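PDB 4FBL: LipS lipolytic enzyme from Unidentified, which probably hydrolyses ester bonds of lipids as a thermostable lipase of the alpha/beta hydrolase fold. Local coordinates for residues C[122-127]-C[143-148]; C[107-112]-C[134-139]. All coordinates share one frame; numbering follows the deposited sequence.

Contact 1 (C[122-127]-C[143-148]); sequences LFMTGL and ERFAGI
Over one face of the Phe-123 ring sits the methyl of Ala-146, its CB 4.1 Å from the ring centroid and 27° off the normal, a CH-pi contact; Gly-147 O approaches the same ring obliquely. The ring lies close over the backbone of Gly-147, with Phe-123 CD2 3.5 Å from Gly-147 CA. The Phe-145 ring lies on the side of the sheet that Met-124 occupies. With CG anti to its carbonyl carbon (chi1 -70°), it leans over 122-127 and is touched obliquely by Met-124 CB, which comes 3.6 Å from Phe-145 CE1. Leu-122 CB adds a second contact, 3.9 Å from Phe-145 CD1. Met-124 SD makes an oblique Met-aromatic contact, 5.0 Å from the Phe-145 centroid.

The backbones run parallel, and Met-124 pairs with Ile-148. Ala-146 N donates to Leu-122 O at 2.9 Å, while the bond from Met-124 N to Gly-147 O is weak. Where 143-148 is still loop, a water bridges the two segments, accepting from Leu-122 N and donating to Arg-144 O at 2.7 Å. Beyond the pair, Met-124 and Thr-125 reach Met-149 through backbone and side-chain hydrogen bonds, respectively.

This is the strand-to-strand seam of a beta-alpha-beta unit. With one good backbone bond, one weak one and a water bridge between the segments, much of the pairing at this end probably rests on the apolar packing of the two rings with Ala-146, Leu-122 and Met-124.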
ATOM      1  N   LEU C 122      20.215  -3.492 -19.083  1.00 20.08           N
ATOM      2  CA  LEU C 122      18.784  -3.257 -19.112  1.00 18.27           C
ATOM      3  C   LEU C 122      18.462  -1.881 -18.657  1.00 17.49           C
ATOM      4  O   LEU C 122      19.080  -1.402 -17.737  1.00 16.11           O
ATOM      5  CB  LEU C 122      18.133  -4.250 -18.138  1.00 20.07           C
ATOM      6  CG  LEU C 122      17.790  -5.662 -18.665  1.00 23.08           C
ATOM      7  CD1 LEU C 122      18.897  -6.601 -19.187  1.00 28.67           C
ATOM      8  CD2 LEU C 122      16.819  -6.392 -17.647  1.00 25.18           C
ATOM      9  N   PHE C 123      17.451  -1.251 -19.275  1.00 17.62           N
ATOM     10  CA  PHE C 123      16.823  -0.038 -18.713  1.00 16.06           C
ATOM     11  C   PHE C 123      15.317  -0.290 -18.508  1.00 15.72           C
ATOM     12  O   PHE C 123      14.759  -1.159 -19.147  1.00 14.68           O
ATOM     13  CB  PHE C 123      16.985   1.186 -19.642  1.00 15.30           C
ATOM     14  CG  PHE C 123      18.424   1.640 -19.804  1.00 17.64           C
ATOM     15  CD1 PHE C 123      19.312   0.881 -20.604  1.00 16.78           C
ATOM     16  CD2 PHE C 123      18.918   2.777 -19.120  1.00 18.99           C
ATOM     17  CE1 PHE C 123      20.615   1.233 -20.783  1.00 19.75           C
ATOM     18  CE2 PHE C 123      20.300   3.140 -19.287  1.00 15.86           C
ATOM     19  CZ  PHE C 123      21.111   2.328 -20.167  1.00 19.29           C
ATOM     20  N   MET C 124      14.653   0.562 -17.718  1.00 15.23           N
ATOM     21  CA  MET C 124      13.220   0.404 -17.613  1.00 16.36           C
ATOM     22  C   MET C 124      12.626   1.792 -17.512  1.00 15.54           C
ATOM     23  O   MET C 124      13.208   2.712 -16.941  1.00 15.63           O
ATOM     24  CB  MET C 124      12.858  -0.519 -16.393  1.00 15.52           C
ATOM     25  CG  MET C 124      11.260  -0.613 -16.282  1.00 15.53           C
ATOM     26  SD  MET C 124      10.911  -1.880 -15.037  1.00 19.14           S
ATOM     27  CE  MET C 124       9.090  -1.724 -15.044  1.00 11.43           C
ATOM     28  N   THR C 125      11.464   1.933 -18.120  1.00 16.07           N
ATOM     29  CA  THR C 125      10.734   3.152 -18.115  1.00 15.07           C
ATOM     30  C   THR C 125       9.285   2.762 -17.972  1.00 14.43           C
ATOM     31  O   THR C 125       8.898   1.655 -18.342  1.00 13.43           O
ATOM     32  CB  THR C 125      10.981   3.998 -19.440  1.00 14.25           C
ATOM     33  OG1 THR C 125      10.279   5.285 -19.384  1.00 16.52           O
ATOM     34  CG2 THR C 125      10.520   3.244 -20.667  1.00 16.29           C
ATOM     35  N   GLY C 126       8.430   3.719 -17.615  1.00 15.86           N
ATOM     36  CA  GLY C 126       7.025   3.312 -17.573  1.00 14.70           C
ATOM     37  C   GLY C 126       6.201   4.489 -17.168  1.00 15.88           C
ATOM     38  O   GLY C 126       6.723   5.436 -16.615  1.00 14.94           O
ATOM     39  N   LEU C 127       4.898   4.388 -17.384  1.00 17.50           N
ATOM     40  CA  LEU C 127       4.000   5.536 -17.128  1.00 17.73           C
ATOM     41  C   LEU C 127       3.058   5.204 -15.939  1.00 17.00           C
ATOM     42  O   LEU C 127       2.396   4.160 -15.961  1.00 16.59           O
ATOM     43  CB  LEU C 127       3.093   5.779 -18.371  1.00 17.18           C
ATOM     44  CG  LEU C 127       1.950   6.846 -18.223  1.00 16.30           C
ATOM     45  CD1 LEU C 127       2.514   8.250 -17.930  1.00 11.22           C
ATOM     46  CD2 LEU C 127       0.937   6.801 -19.467  1.00 21.50           C
ATOM     47  N   GLU C 143      21.007  -4.046  -8.610  1.00 26.83           N
ATOM     48  CA  GLU C 143      22.191  -4.028  -9.460  1.00 28.74           C
ATOM     49  C   GLU C 143      21.776  -4.335 -10.872  1.00 28.22           C
ATOM     50  O   GLU C 143      22.646  -4.481 -11.739  1.00 28.55           O
ATOM     51  CB  GLU C 143      23.154  -5.194  -9.102  1.00 29.90           C
ATOM     52  CG  GLU C 143      23.358  -5.399  -7.655  1.00 36.19           C
ATOM     53  CD  GLU C 143      24.555  -4.667  -7.161  1.00 45.65           C
ATOM     54  OE1 GLU C 143      24.690  -3.454  -7.385  1.00 47.38           O
ATOM     55  OE2 GLU C 143      25.390  -5.326  -6.537  1.00 52.35           O
ATOM     56  N   ARG C 144      20.485  -4.510 -11.133  1.00 25.53           N
ATOM     57  CA  ARG C 144      20.182  -5.144 -12.351  1.00 23.33           C
ATOM     58  C   ARG C 144      20.086  -4.127 -13.512  1.00 21.75           C
ATOM     59  O   ARG C 144      20.361  -4.449 -14.675  1.00 20.08           O
ATOM     60  CB  ARG C 144      18.898  -5.846 -12.192  1.00 24.31           C
ATOM     61  CG  ARG C 144      18.776  -6.785 -13.348  1.00 34.16           C
ATOM     62  CD  ARG C 144      17.776  -7.835 -12.922  1.00 47.35           C
ATOM     63  NE  ARG C 144      18.289  -9.010 -12.208  1.00 52.55           N
ATOM     64  CZ  ARG C 144      17.559 -10.117 -12.013  1.00 55.27           C
ATOM     65  NH1 ARG C 144      16.291 -10.207 -12.462  1.00 50.88           N
ATOM     66  NH2 ARG C 144      18.107 -11.145 -11.373  1.00 59.19           N
ATOM     67  N   PHE C 145      19.666  -2.899 -13.195  1.00 18.94           N
ATOM     68  CA  PHE C 145      19.374  -1.910 -14.247  1.00 17.71           C
ATOM     69  C   PHE C 145      20.520  -0.944 -14.402  1.00 18.78           C
ATOM     70  O   PHE C 145      21.096  -0.499 -13.415  1.00 18.96           O
ATOM     71  CB  PHE C 145      18.053  -1.167 -13.938  1.00 15.68           C
ATOM     72  CG  PHE C 145      16.844  -2.063 -14.095  1.00 15.33           C
ATOM     73  CD1 PHE C 145      16.284  -2.262 -15.360  1.00 17.18           C
ATOM     74  CD2 PHE C 145      16.357  -2.783 -13.020  1.00 17.46           C
ATOM     75  CE1 PHE C 145      15.195  -3.174 -15.571  1.00 13.66           C
ATOM     76  CE2 PHE C 145      15.238  -3.652 -13.204  1.00 16.82           C
ATOM     77  CZ  PHE C 145      14.676  -3.801 -14.475  1.00 15.15           C
ATOM     78  N   ALA C 146      20.840  -0.602 -15.628  1.00 17.85           N
ATOM     79  CA  ALA C 146      21.818   0.532 -15.865  1.00 18.54           C
ATOM     80  C   ALA C 146      21.145   1.943 -15.716  1.00 17.44           C
ATOM     81  O   ALA C 146      21.818   2.969 -15.584  1.00 20.92           O
ATOM     82  CB  ALA C 146      22.468   0.407 -17.280  1.00 17.18           C
ATOM     83  N   GLY C 147      19.837   2.012 -15.716  1.00 16.52           N
ATOM     84  CA  GLY C 147      19.157   3.299 -15.635  1.00 14.77           C
ATOM     85  C   GLY C 147      17.643   3.136 -15.675  1.00 16.11           C
ATOM     86  O   GLY C 147      17.124   2.131 -16.188  1.00 15.13           O
ATOM     87  N   ILE C 148      16.906   4.102 -15.111  1.00 15.20           N
ATOM     88  CA  ILE C 148      15.449   4.033 -15.169  1.00 16.49           C
ATOM     89  C   ILE C 148      14.909   5.442 -15.561  1.00 16.99           C
ATOM     90  O   ILE C 148      15.552   6.453 -15.260  1.00 15.58           O
ATOM     91  CB  ILE C 148      14.746   3.557 -13.808  1.00 15.24           C
ATOM     92  CG1 ILE C 148      15.223   4.414 -12.642  1.00 19.85           C
ATOM     93  CG2 ILE C 148      15.045   2.055 -13.496  1.00 17.24           C
ATOM     94  CD1 ILE C 148      14.278   4.484 -11.346  1.00 17.62           C
TER
HETATM   95  O   HOH W   1      21.849  -3.646 -16.761  1.00 17.94           O

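Contact 2 (C[107-112]-C[134-139])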
ATOM      1  N   ASP C 107       4.530  -9.987 -14.067  1.00 17.23           N
ATOM      2  CA  ASP C 107       4.653  -9.654 -15.482  1.00 17.27           C
ATOM      3  C   ASP C 107       5.978  -8.923 -15.748  1.00 17.12           C
ATOM      4  O   ASP C 107       6.626  -9.168 -16.785  1.00 18.00           O
ATOM      5  CB  ASP C 107       3.525  -8.776 -16.012  1.00 18.09           C
ATOM      6  CG  ASP C 107       2.147  -9.483 -15.985  1.00 21.30           C
ATOM      7  OD1 ASP C 107       2.060 -10.663 -16.320  1.00 18.95           O
ATOM      8  OD2 ASP C 107       1.176  -8.848 -15.576  1.00 21.34           O
ATOM      9  N   ILE C 108       6.341  -8.015 -14.858  1.00 16.72           N
ATOM     10  CA  ILE C 108       7.602  -7.244 -14.981  1.00 17.11           C
ATOM     11  C   ILE C 108       8.815  -8.163 -14.832  1.00 18.89           C
ATOM     12  O   ILE C 108       9.737  -8.054 -15.603  1.00 20.29           O
ATOM     13  CB  ILE C 108       7.660  -6.212 -13.940  1.00 17.25           C
ATOM     14  CG1 ILE C 108       6.453  -5.260 -14.123  1.00 16.38           C
ATOM     15  CG2 ILE C 108       9.024  -5.435 -13.983  1.00 17.76           C
ATOM     16  CD1 ILE C 108       6.223  -4.584 -15.618  1.00 14.87           C
ATOM     17  N   VAL C 109       8.753  -9.134 -13.902  1.00 19.26           N
ATOM     18  CA  VAL C 109       9.766 -10.147 -13.743  1.00 20.00           C
ATOM     19  C   VAL C 109       9.927 -10.988 -15.025  1.00 20.66           C
ATOM     20  O   VAL C 109      11.020 -11.152 -15.474  1.00 21.56           O
ATOM     21  CB  VAL C 109       9.472 -11.051 -12.513  1.00 18.58           C
ATOM     22  CG1 VAL C 109      10.506 -12.149 -12.469  1.00 20.39           C
ATOM     23  CG2 VAL C 109       9.692 -10.197 -11.241  1.00 16.99           C
ATOM     24  N   ALA C 110       8.852 -11.491 -15.631  1.00 21.49           N
ATOM     25  CA  ALA C 110       8.992 -12.254 -16.879  1.00 21.41           C
ATOM     26  C   ALA C 110       9.537 -11.385 -18.042  1.00 21.14           C
ATOM     27  O   ALA C 110      10.265 -11.904 -18.892  1.00 21.85           O
ATOM     28  CB  ALA C 110       7.621 -12.856 -17.329  1.00 22.21           C
ATOM     29  N   ALA C 111       9.156 -10.122 -18.141  1.00 17.40           N
ATOM     30  CA  ALA C 111       9.727  -9.243 -19.214  1.00 19.22           C
ATOM     31  C   ALA C 111      11.245  -9.033 -18.959  1.00 20.82           C
ATOM     32  O   ALA C 111      12.104  -8.948 -19.898  1.00 20.67           O
ATOM     33  CB  ALA C 111       8.959  -7.835 -19.258  1.00 16.93           C
ATOM     34  N   MET C 112      11.599  -8.932 -17.681  1.00 21.29           N
ATOM     35  CA  MET C 112      13.040  -8.790 -17.287  1.00 21.33           C
ATOM     36  C   MET C 112      13.744 -10.066 -17.671  1.00 22.69           C
ATOM     37  O   MET C 112      14.840 -10.013 -18.176  1.00 22.97           O
ATOM     38  CB  MET C 112      13.247  -8.677 -15.771  1.00 21.31           C
ATOM     39  CG  MET C 112      13.019  -7.277 -15.280  1.00 19.37           C
ATOM     40  SD  MET C 112      13.116  -7.145 -13.480  1.00 26.96           S
ATOM     41  CE  MET C 112      14.841  -7.692 -13.244  1.00 17.38           C
ATOM     42  N   THR C 134       8.579   0.641 -12.346  1.00 16.95           N
ATOM     43  CA  THR C 134       9.939   0.919 -12.761  1.00 15.97           C
ATOM     44  C   THR C 134      10.754   1.171 -11.447  1.00 17.73           C
ATOM     45  O   THR C 134      11.847   0.580 -11.251  1.00 17.87           O
ATOM     46  CB  THR C 134       9.951   2.173 -13.649  1.00 16.54           C
ATOM     47  OG1 THR C 134       9.291   1.889 -14.876  1.00 14.35           O
ATOM     48  CG2 THR C 134      11.347   2.664 -13.960  1.00 13.34           C
ATOM     49  N   VAL C 135      10.215   2.019 -10.551  1.00 16.28           N
ATOM     50  CA  VAL C 135      10.830   2.264  -9.238  1.00 17.53           C
ATOM     51  C   VAL C 135      10.867   0.969  -8.444  1.00 15.55           C
ATOM     52  O   VAL C 135      11.868   0.671  -7.850  1.00 18.25           O
ATOM     53  CB  VAL C 135      10.136   3.348  -8.449  1.00 15.32           C
ATOM     54  CG1 VAL C 135      10.758   3.441  -6.997  1.00 19.15           C
ATOM     55  CG2 VAL C 135      10.316   4.683  -9.156  1.00 16.16           C
ATOM     56  N   TRP C 136       9.810   0.179  -8.461  1.00 15.64           N
ATOM     57  CA  TRP C 136       9.812  -1.067  -7.712  1.00 18.38           C
ATOM     58  C   TRP C 136      10.908  -1.975  -8.236  1.00 19.88           C
ATOM     59  O   TRP C 136      11.602  -2.638  -7.413  1.00 20.31           O
ATOM     60  CB  TRP C 136       8.444  -1.809  -7.812  1.00 17.89           C
ATOM     61  CG  TRP C 136       8.522  -3.187  -7.316  1.00 19.00           C
ATOM     62  CD1 TRP C 136       8.410  -3.633  -5.982  1.00 19.60           C
ATOM     63  CD2 TRP C 136       8.700  -4.365  -8.112  1.00 18.70           C
ATOM     64  NE1 TRP C 136       8.577  -5.003  -5.924  1.00 21.60           N
ATOM     65  CE2 TRP C 136       8.736  -5.489  -7.208  1.00 21.77           C
ATOM     66  CE3 TRP C 136       8.822  -4.586  -9.491  1.00 18.80           C
ATOM     67  CZ2 TRP C 136       8.945  -6.825  -7.646  1.00 16.43           C
ATOM     68  CZ3 TRP C 136       9.026  -5.913  -9.932  1.00 17.68           C
ATOM     69  CH2 TRP C 136       9.067  -7.023  -8.998  1.00 19.92           C
ATOM     70  N   ALA C 137      11.055  -2.093  -9.570  1.00 18.48           N
ATOM     71  CA  ALA C 137      12.044  -3.120 -10.031  1.00 17.38           C
ATOM     72  C   ALA C 137      13.512  -2.661  -9.773  1.00 17.58           C
ATOM     73  O   ALA C 137      14.345  -3.498  -9.433  1.00 19.18           O
ATOM     74  CB  ALA C 137      11.853  -3.444 -11.541  1.00 18.22           C
ATOM     75  N   ALA C 138      13.809  -1.366  -9.876  1.00 15.40           N
ATOM     76  CA  ALA C 138      15.128  -0.845  -9.599  1.00 19.13           C
ATOM     77  C   ALA C 138      15.511  -0.927  -8.086  1.00 20.62           C
ATOM     78  O   ALA C 138      16.716  -0.991  -7.761  1.00 22.41           O
ATOM     79  CB  ALA C 138      15.279   0.618 -10.102  1.00 17.97           C
ATOM     80  N   GLY C 139      14.494  -0.919  -7.193  1.00 19.99           N
ATOM     81  CA  GLY C 139      14.684  -1.088  -5.726  1.00 20.15           C
ATOM     82  C   GLY C 139      14.758  -2.563  -5.316  1.00 20.66           C
ATOM     83  O   GLY C 139      15.509  -2.969  -4.384  1.00 21.16           O
TER
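Helices 101-118 and 129-140 of the alpha/beta hydrolase fold meet here through an apolar contact near the sheet. The link is thin: the axes of the two short segments come no closer than 11.3 Å, and they cross at -63°, so contact is made by side chains, with Trp-136 giving the larger part of the share of 134-139. Its CG stands anti to the backbone N (chi1 167°), which places the six-membered ring of the indole against Val-109 and Ile-108. Val-109 CG2 meets that ring at its edge and in its plane, 3.9 Å from Trp-136 CH2. One atom along the same edge, Trp-136 CZ3 lies 4.1 Å from Ile-108 CG2. The two methyls thus come from successive residues of one helix turn and press on the rim of the benzo ring; no group of 107-112 lies over its faces.

Ile-108 CG2 has a second neighbour in Ala-137 CB, 4.2 Å away, and so fills the angle between the indole and the small methyl next to it in the chain. The CB of Ala-137 also faces Met-112 SD, at 4.4 Å, one turn farther along 107-112. No hydrogen bond crosses the interface; all five touching residues are buried, and dispersion and exclusion of water account for the contact.

Both helices pack on the sheet: Ile-108 and Met-112 rest on Leu-55 of strand 52-57, and Ile-108 and Ala-137 both touch Met-124 of strand 121-127. Trp-136 also packs on Val-209 and Leu-213 of helix 200-213, and on Phe-167 of the second subunit, which brings the indole to the dimer interface.

In the fold
Contacts 1 and 2 lie about 8 Å apart, centre to centre, on the same side of the chain's centre, and their segments alternate along the chain: 107-112, 122-127, 134-139, 143-148. Contact 1 joins neighbouring parallel strands of the central sheet, and contact 2 joins the helices that precede and follow strand 121-127. They touch through Thr-134, whose OG1 packs on Met-124, and through Met-112, which lies against Arg-144 and Phe-145. Across the turn from strand 121-127 into helix 129-140 the sequence is consistent with a GxSxG nucleophile elbow, and Ser-128 there lines the spermidine pocket. Both contacts thus involve elements that flank this turn, part of the packing behind the probable nucleophile.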